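Local structure of aerobactin synthase IucC (Klebsiella pneumoniae, 6CN7) at residues 156-161 with 223-228; 167-172 with 247-252. The protein probably catalyses the ATP-dependent attachment of a second N-acetyl-N-hydroxylysine to citryl-N-acetyl-N-hydroxylysine, completing the siderophore aerobactin used for iron uptake. The protein carries 5 engineered substitutions. All blocks are in the same frame, centred on the assembly; numbering follows the deposited sequence.

Contact 1 (156-161 with 223-228)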
loop_
_atom_site.group_PDB
_atom_site.type_symbol
_atom_site.label_atom_id
_atom_site.label_comp_id
_atom_site.label_asym_id
_atom_site.label_seq_id
_atom_site.Cartn_x
_atom_site.Cartn_y
_atom_site.Cartn_z
ATOM N N GLU A 156 -12.267 4.691 -1.244
ATOM C CA GLU A 156 -13.583 4.280 -0.769
ATOM C C GLU A 156 -13.585 3.995 0.727
ATOM O O GLU A 156 -14.594 4.240 1.399
ATOM C CB GLU A 156 -14.062 3.059 -1.554
ATOM C CG GLU A 156 -14.387 3.393 -3.003
ATOM C CD GLU A 156 -14.878 2.199 -3.803
ATOM O OE1 GLU A 156 -14.985 1.094 -3.228
ATOM O OE2 GLU A 156 -15.161 2.373 -5.010
ATOM N N ARG A 157 -12.472 3.504 1.272
ATOM C CA ARG A 157 -12.437 3.156 2.689
ATOM C C ARG A 157 -12.264 4.368 3.594
ATOM O O ARG A 157 -12.810 4.381 4.702
ATOM C CB ARG A 157 -11.312 2.158 2.961
ATOM C CG ARG A 157 -11.647 0.743 2.557
ATOM C CD ARG A 157 -10.541 -0.230 2.917
ATOM N NE ARG A 157 -10.883 -1.590 2.511
ATOM C CZ ARG A 157 -10.055 -2.626 2.571
ATOM N NH1 ARG A 157 -8.815 -2.473 3.021
ATOM N NH2 ARG A 157 -10.469 -3.823 2.176
ATOM N N TYR A 158 -11.521 5.385 3.157
ATOM C CA TYR A 158 -11.069 6.438 4.059
ATOM C C TYR A 158 -11.400 7.855 3.609
ATOM O O TYR A 158 -11.251 8.777 4.418
ATOM C CB TYR A 158 -9.552 6.329 4.267
ATOM C CG TYR A 158 -9.119 4.944 4.691
ATOM C CD1 TYR A 158 -9.691 4.327 5.796
ATOM C CD2 TYR A 158 -8.159 4.243 3.973
ATOM C CE1 TYR A 158 -9.308 3.058 6.185
ATOM C CE2 TYR A 158 -7.767 2.971 4.354
ATOM C CZ TYR A 158 -8.346 2.384 5.460
ATOM O OH TYR A 158 -7.964 1.120 5.845
ATOM N N ALA A 159 -11.846 8.067 2.357
ATOM C CA ALA A 159 -12.110 9.437 1.941
ATOM C C ALA A 159 -13.529 9.853 2.320
ATOM O O ALA A 159 -14.438 9.018 2.358
ATOM C CB ALA A 159 -11.919 9.587 0.434
ATOM N N PRO A 160 -13.749 11.142 2.593
ATOM C CA PRO A 160 -15.054 11.556 3.132
ATOM C C PRO A 160 -16.203 11.422 2.150
ATOM O O PRO A 160 -17.332 11.154 2.583
ATOM C CB PRO A 160 -14.820 13.022 3.529
ATOM C CG PRO A 160 -13.673 13.469 2.698
ATOM C CD PRO A 160 -12.797 12.264 2.532
ATOM N N GLU A 161 -15.971 11.603 0.848
ATOM C CA GLU A 161 -17.082 11.566 -0.098
ATOM C C GLU A 161 -17.761 10.203 -0.162
ATOM O O GLU A 161 -18.846 10.102 -0.747
ATOM C CB GLU A 161 -16.615 11.979 -1.498
ATOM C CG GLU A 161 -15.517 11.117 -2.105
ATOM C CD GLU A 161 -14.128 11.638 -1.801
ATOM O OE1 GLU A 161 -13.981 12.427 -0.840
ATOM O OE2 GLU A 161 -13.184 11.263 -2.531
ATOM N N HIS A 223 -3.909 5.879 12.101
ATOM C CA HIS A 223 -4.843 5.718 10.998
ATOM C C HIS A 223 -4.538 4.409 10.273
ATOM O O HIS A 223 -3.368 4.134 9.974
ATOM C CB HIS A 223 -4.728 6.904 10.039
ATOM C CG HIS A 223 -5.845 7.002 9.048
ATOM N ND1 HIS A 223 -6.003 6.112 8.008
ATOM C CD2 HIS A 223 -6.847 7.905 8.925
ATOM C CE1 HIS A 223 -7.061 6.453 7.294
ATOM N NE2 HIS A 223 -7.591 7.539 7.828
ATOM N N PRO A 224 -5.541 3.575 9.979
ATOM C CA PRO A 224 -5.231 2.273 9.359
ATOM C C PRO A 224 -4.466 2.390 8.049
ATOM O O PRO A 224 -3.607 1.547 7.763
ATOM C CB PRO A 224 -6.615 1.636 9.167
ATOM C CG PRO A 224 -7.589 2.761 9.263
ATOM C CD PRO A 224 -6.985 3.758 10.191
ATOM N N TRP A 225 -4.753 3.410 7.238
ATOM C CA TRP A 225 -3.972 3.619 6.023
ATOM C C TRP A 225 -2.519 3.920 6.358
ATOM O O TRP A 225 -1.602 3.379 5.729
ATOM C CB TRP A 225 -4.570 4.751 5.188
ATOM C CG TRP A 225 -3.916 4.887 3.843
ATOM C CD1 TRP A 225 -4.332 4.329 2.668
ATOM C CD2 TRP A 225 -2.723 5.618 3.538
ATOM N NE1 TRP A 225 -3.475 4.668 1.652
ATOM C CE2 TRP A 225 -2.477 5.459 2.158
ATOM C CE3 TRP A 225 -1.836 6.391 4.295
ATOM C CZ2 TRP A 225 -1.381 6.046 1.521
ATOM C CZ3 TRP A 225 -0.754 6.971 3.661
ATOM C CH2 TRP A 225 -0.537 6.797 2.288
ATOM N N GLN A 226 -2.290 4.781 7.354
ATOM C CA GLN A 226 -0.928 5.085 7.778
ATOM C C GLN A 226 -0.202 3.826 8.234
ATOM O O GLN A 226 0.963 3.610 7.881
ATOM C CB GLN A 226 -0.957 6.128 8.896
ATOM C CG GLN A 226 0.411 6.648 9.323
ATOM C CD GLN A 226 1.009 7.626 8.333
ATOM O OE1 GLN A 226 0.487 7.815 7.234
ATOM N NE2 GLN A 226 2.110 8.260 8.721
ATOM N N TRP A 227 -0.872 2.981 9.023
ATOM C CA TRP A 227 -0.255 1.728 9.448
ATOM C C TRP A 227 -0.021 0.802 8.263
ATOM O O TRP A 227 1.050 0.196 8.137
ATOM C CB TRP A 227 -1.128 1.026 10.485
ATOM C CG TRP A 227 -0.708 -0.394 10.714
ATOM C CD1 TRP A 227 -1.348 -1.520 10.282
ATOM C CD2 TRP A 227 0.457 -0.838 11.413
ATOM N NE1 TRP A 227 -0.654 -2.640 10.676
ATOM C CE2 TRP A 227 0.458 -2.247 11.373
ATOM C CE3 TRP A 227 1.500 -0.182 12.073
ATOM C CZ2 TRP A 227 1.460 -3.010 11.968
ATOM C CZ3 TRP A 227 2.493 -0.939 12.663
ATOM C CH2 TRP A 227 2.467 -2.338 12.608
ATOM N N GLN A 228 -1.020 0.682 7.390
ATOM C CA GLN A 228 -0.950 -0.254 6.276
ATOM C C GLN A 228 0.192 0.097 5.329
ATOM O O GLN A 228 0.998 -0.766 4.960
ATOM C CB GLN A 228 -2.292 -0.249 5.545
ATOM C CG GLN A 228 -2.455 -1.275 4.444
ATOM C CD GLN A 228 -3.802 -1.147 3.760
ATOM O OE1 GLN A 228 -3.879 -0.960 2.547
ATOM N NE2 GLN A 228 -4.875 -1.234 4.541
HETATM O O HOH W 1 -9.390 9.569 6.373
#
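Tyr158, the last helical residue of 152-158, drives its ring into the start of helix 224-234, where it forms an aromatic cluster with His223 and Trp225, flanked by Pro224. His223 meets the ring edge-to-face: its CE1 lies over one face, displaced toward the rim and 3.6 Å from Tyr158 CG, with the planes at 73°. Lower down the ring, Pro224 CG comes within 3.5 Å of Tyr158 CE1, and Trp225 CB sits 3.8 Å from Tyr158 CE2. The opposite face of the tyrosine lies against CB of Arg157. With CG of His223 anti to the backbone N (chi1 -167°), the imidazole folds back over the helix start, and its ND1 accepts the N-H of Trp225 in the ring plane at 3.1 Å, the capping bond of the N-cap residue. The imidazole NE2 shares a water with the carbonyl oxygen of Tyr158.

This part is tight and buried; toward Arg157 and Gln228 the packing thins out. There Gln228 NE2 stands 4.1 Å from Tyr158 OH, and the Arg157 guanidinium turns to Glu153 in a salt bridge. Gln228 also packs on Gln229 of the second subunit.

No direct hydrogen bond joins the two segments, so ring packing and one bridging water carry the contact, while the same histidine caps the helix and supplies the edge that Tyr158 rests on.

Contact 2 (167-172 with 247-252)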
loop_
_atom_site.group_PDB
_atom_site.type_symbol
_atom_site.label_atom_id
_atom_site.label_comp_id
_atom_site.label_asym_id
_atom_site.label_seq_id
_atom_site.Cartn_x
_atom_site.Cartn_y
_atom_site.Cartn_z
ATOM N N ARG A 167 -12.109 1.390 12.054
ATOM C CA ARG A 167 -11.433 1.393 13.339
ATOM C C ARG A 167 -10.011 1.917 13.184
ATOM O O ARG A 167 -9.437 1.922 12.092
ATOM C CB ARG A 167 -11.395 -0.014 13.938
ATOM C CG ARG A 167 -12.720 -0.502 14.487
ATOM C CD ARG A 167 -12.556 -1.855 15.159
ATOM N NE ARG A 167 -13.814 -2.359 15.704
ATOM C CZ ARG A 167 -13.959 -3.559 16.258
ATOM N NH1 ARG A 167 -12.928 -4.389 16.337
ATOM N NH2 ARG A 167 -15.142 -3.931 16.729
ATOM N N LEU A 168 -9.444 2.356 14.301
ATOM C CA LEU A 168 -8.059 2.788 14.336
ATOM C C LEU A 168 -7.151 1.635 14.741
ATOM O O LEU A 168 -7.555 0.719 15.463
ATOM C CB LEU A 168 -7.879 3.948 15.314
ATOM C CG LEU A 168 -8.717 5.191 15.025
ATOM C CD1 LEU A 168 -8.500 6.232 16.112
ATOM C CD2 LEU A 168 -8.392 5.760 13.649
ATOM N N HIS A 169 -5.916 1.690 14.258
ATOM C CA HIS A 169 -4.871 0.778 14.687
ATOM C C HIS A 169 -4.169 1.363 15.908
ATOM O O HIS A 169 -4.038 2.583 16.043
ATOM C CB HIS A 169 -3.873 0.545 13.554
ATOM C CG HIS A 169 -2.965 -0.623 13.773
ATOM N ND1 HIS A 169 -3.333 -1.917 13.475
ATOM C CD2 HIS A 169 -1.701 -0.692 14.251
ATOM C CE1 HIS A 169 -2.336 -2.734 13.764
ATOM N NE2 HIS A 169 -1.334 -2.015 14.236
ATOM N N TRP A 170 -3.725 0.485 16.805
ATOM C CA TRP A 170 -3.160 0.900 18.084
ATOM C C TRP A 170 -1.753 0.347 18.247
ATOM O O TRP A 170 -1.521 -0.850 18.041
ATOM C CB TRP A 170 -4.048 0.444 19.242
ATOM C CG TRP A 170 -5.342 1.180 19.280
ATOM C CD1 TRP A 170 -6.505 0.823 18.665
ATOM C CD2 TRP A 170 -5.605 2.414 19.954
ATOM N NE1 TRP A 170 -7.481 1.756 18.919
ATOM C CE2 TRP A 170 -6.953 2.744 19.708
ATOM C CE3 TRP A 170 -4.834 3.273 20.744
ATOM C CZ2 TRP A 170 -7.545 3.894 20.225
ATOM C CZ3 TRP A 170 -5.424 4.412 21.257
ATOM C CH2 TRP A 170 -6.765 4.713 20.995
ATOM N N LEU A 171 -0.825 1.222 18.619
ATOM C CA LEU A 171 0.554 0.859 18.904
ATOM C C LEU A 171 0.854 1.075 20.380
ATOM O O LEU A 171 0.108 1.737 21.106
ATOM C CB LEU A 171 1.528 1.686 18.054
ATOM C CG LEU A 171 1.468 1.525 16.535
ATOM C CD1 LEU A 171 2.495 2.434 15.879
ATOM C CD2 LEU A 171 1.696 0.079 16.134
ATOM N N ALA A 172 1.970 0.500 20.819
ATOM C CA ALA A 172 2.504 0.722 22.155
ATOM C C ALA A 172 3.918 1.264 22.025
ATOM O O ALA A 172 4.735 0.703 21.288
ATOM C CB ALA A 172 2.494 -0.565 22.983
ATOM N N LEU A 247 -0.481 -3.625 18.358
ATOM C CA LEU A 247 -1.531 -4.288 19.120
ATOM C C LEU A 247 -2.710 -4.707 18.258
ATOM O O LEU A 247 -3.376 -5.700 18.574
ATOM C CB LEU A 247 -2.028 -3.371 20.242
ATOM C CG LEU A 247 -1.173 -3.335 21.511
ATOM C CD1 LEU A 247 0.247 -2.893 21.209
ATOM C CD2 LEU A 247 -1.804 -2.420 22.545
ATOM N N GLY A 248 -2.982 -3.982 17.187
ATOM C CA GLY A 248 -4.098 -4.271 16.312
ATOM C C GLY A 248 -5.133 -3.162 16.353
ATOM O O GLY A 248 -4.916 -2.079 16.905
ATOM N N GLU A 249 -6.282 -3.454 15.753
ATOM C CA GLU A 249 -7.375 -2.498 15.675
ATOM C C GLU A 249 -8.330 -2.708 16.843
ATOM O O GLU A 249 -8.686 -3.846 17.167
ATOM C CB GLU A 249 -8.116 -2.640 14.346
ATOM C CG GLU A 249 -7.256 -2.331 13.132
ATOM C CD GLU A 249 -8.030 -2.420 11.833
ATOM O OE1 GLU A 249 -9.176 -2.920 11.855
ATOM O OE2 GLU A 249 -7.494 -1.986 10.789
ATOM N N PHE A 250 -8.734 -1.608 17.475
ATOM C CA PHE A 250 -9.649 -1.657 18.605
ATOM C C PHE A 250 -10.546 -0.430 18.579
ATOM O O PHE A 250 -10.194 0.611 18.019
ATOM C CB PHE A 250 -8.915 -1.692 19.953
ATOM C CG PHE A 250 -8.020 -2.880 20.141
ATOM C CD1 PHE A 250 -8.533 -4.092 20.573
ATOM C CD2 PHE A 250 -6.659 -2.778 19.916
ATOM C CE1 PHE A 250 -7.705 -5.184 20.759
ATOM C CE2 PHE A 250 -5.827 -3.864 20.100
ATOM C CZ PHE A 250 -6.351 -5.069 20.523
ATOM N N GLY A 251 -11.710 -0.566 19.200
ATOM C CA GLY A 251 -12.500 0.578 19.597
ATOM C C GLY A 251 -13.581 0.958 18.606
ATOM O O GLY A 251 -14.055 0.161 17.793
ATOM N N ASP A 252 -13.965 2.229 18.682
ATOM C CA ASP A 252 -15.103 2.752 17.949
ATOM C C ASP A 252 -14.769 2.932 16.471
ATOM O O ASP A 252 -13.615 2.854 16.045
ATOM C CB ASP A 252 -15.548 4.086 18.548
ATOM C CG ASP A 252 -16.108 3.935 19.946
ATOM O OD1 ASP A 252 -16.583 2.827 20.278
ATOM O OD2 ASP A 252 -16.070 4.917 20.715
HETATM O O HOH W 2 -9.712 -0.226 10.100
HETATM O O HOH W 3 -5.087 -1.775 10.707
#
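A classic beta bulge interrupts the antiparallel pairing of strands 165-174 and 244-250, with Leu247 and Gly248 both set opposite Trp170. The Trp170 backbone serves each of them: its N donates to Gly248 O at 2.8 Å, and its O accepts from Leu247 N at 3.0 Å. Gly248 takes backbone angles at which a CB would run into the preceding carbonyl oxygen. Next along, His169 and Glu249 make a non-hydrogen-bonded pair, and Glu249 CA brings its hydrogen to Leu168 O, 3.2 Å away.

The Trp170 side chain adds a further bond. Its CG is anti to the carbonyl carbon (chi1 -69°), and together with the ring rotation (chi2 90°) this lays the indole along the partner strand and lets NE1 donate to Phe250 O at 3.1 Å. That acceptor lies close to the indole plane, but the donor approaches from above the carbonyl plane. Trp170 CD1 meets the edge of the Phe250 ring and comes to 3.7 Å from Phe250 CB. Farther up, Ala172 CB touches Leu247 CD1 at 3.7 Å.

On the other face, His169 swings its ring over Gly248, bringing CE1 to 3.5 Å from Gly248 CA, with Gly248 O above one ring face; the imidazole NE2 is hydrogen-bonded to Ser246 OG. A water donates to Arg167 O and, weakly, to Glu249 OE2.

Strand 217-222 pairs with the other edge of 165-174. Helix 198-210 packs through Phe204 and Trp208 on Leu247 and through Phe204 on Phe250, whereas helix 224-234 brings Trp227 and Ile231 against Leu171.

In the fold
Helix 152-158 leads into strand 165-174, and helix 224-234 packs beside that strand, so contacts 1 and 2 share neighbouring elements, their centres about 14 Å apart. Trp227 and Pro224 of 223-228 bridge them: Trp227 stacks on His169, while Pro224 reaches both Arg167 and Glu249. Both contacts are mostly buried. Contact 1 joins two helix ends through aromatic and proline packing, with a thinner side near the second subunit and a water bridge between Tyr158 O and His223 NE2; contact 2 is strand pairing inside a sheet, held by direct backbone hydrogen bonds round the bulge and by the indole N-H of Trp170, with no contact to the other subunit and with Glu249 exposed at one side.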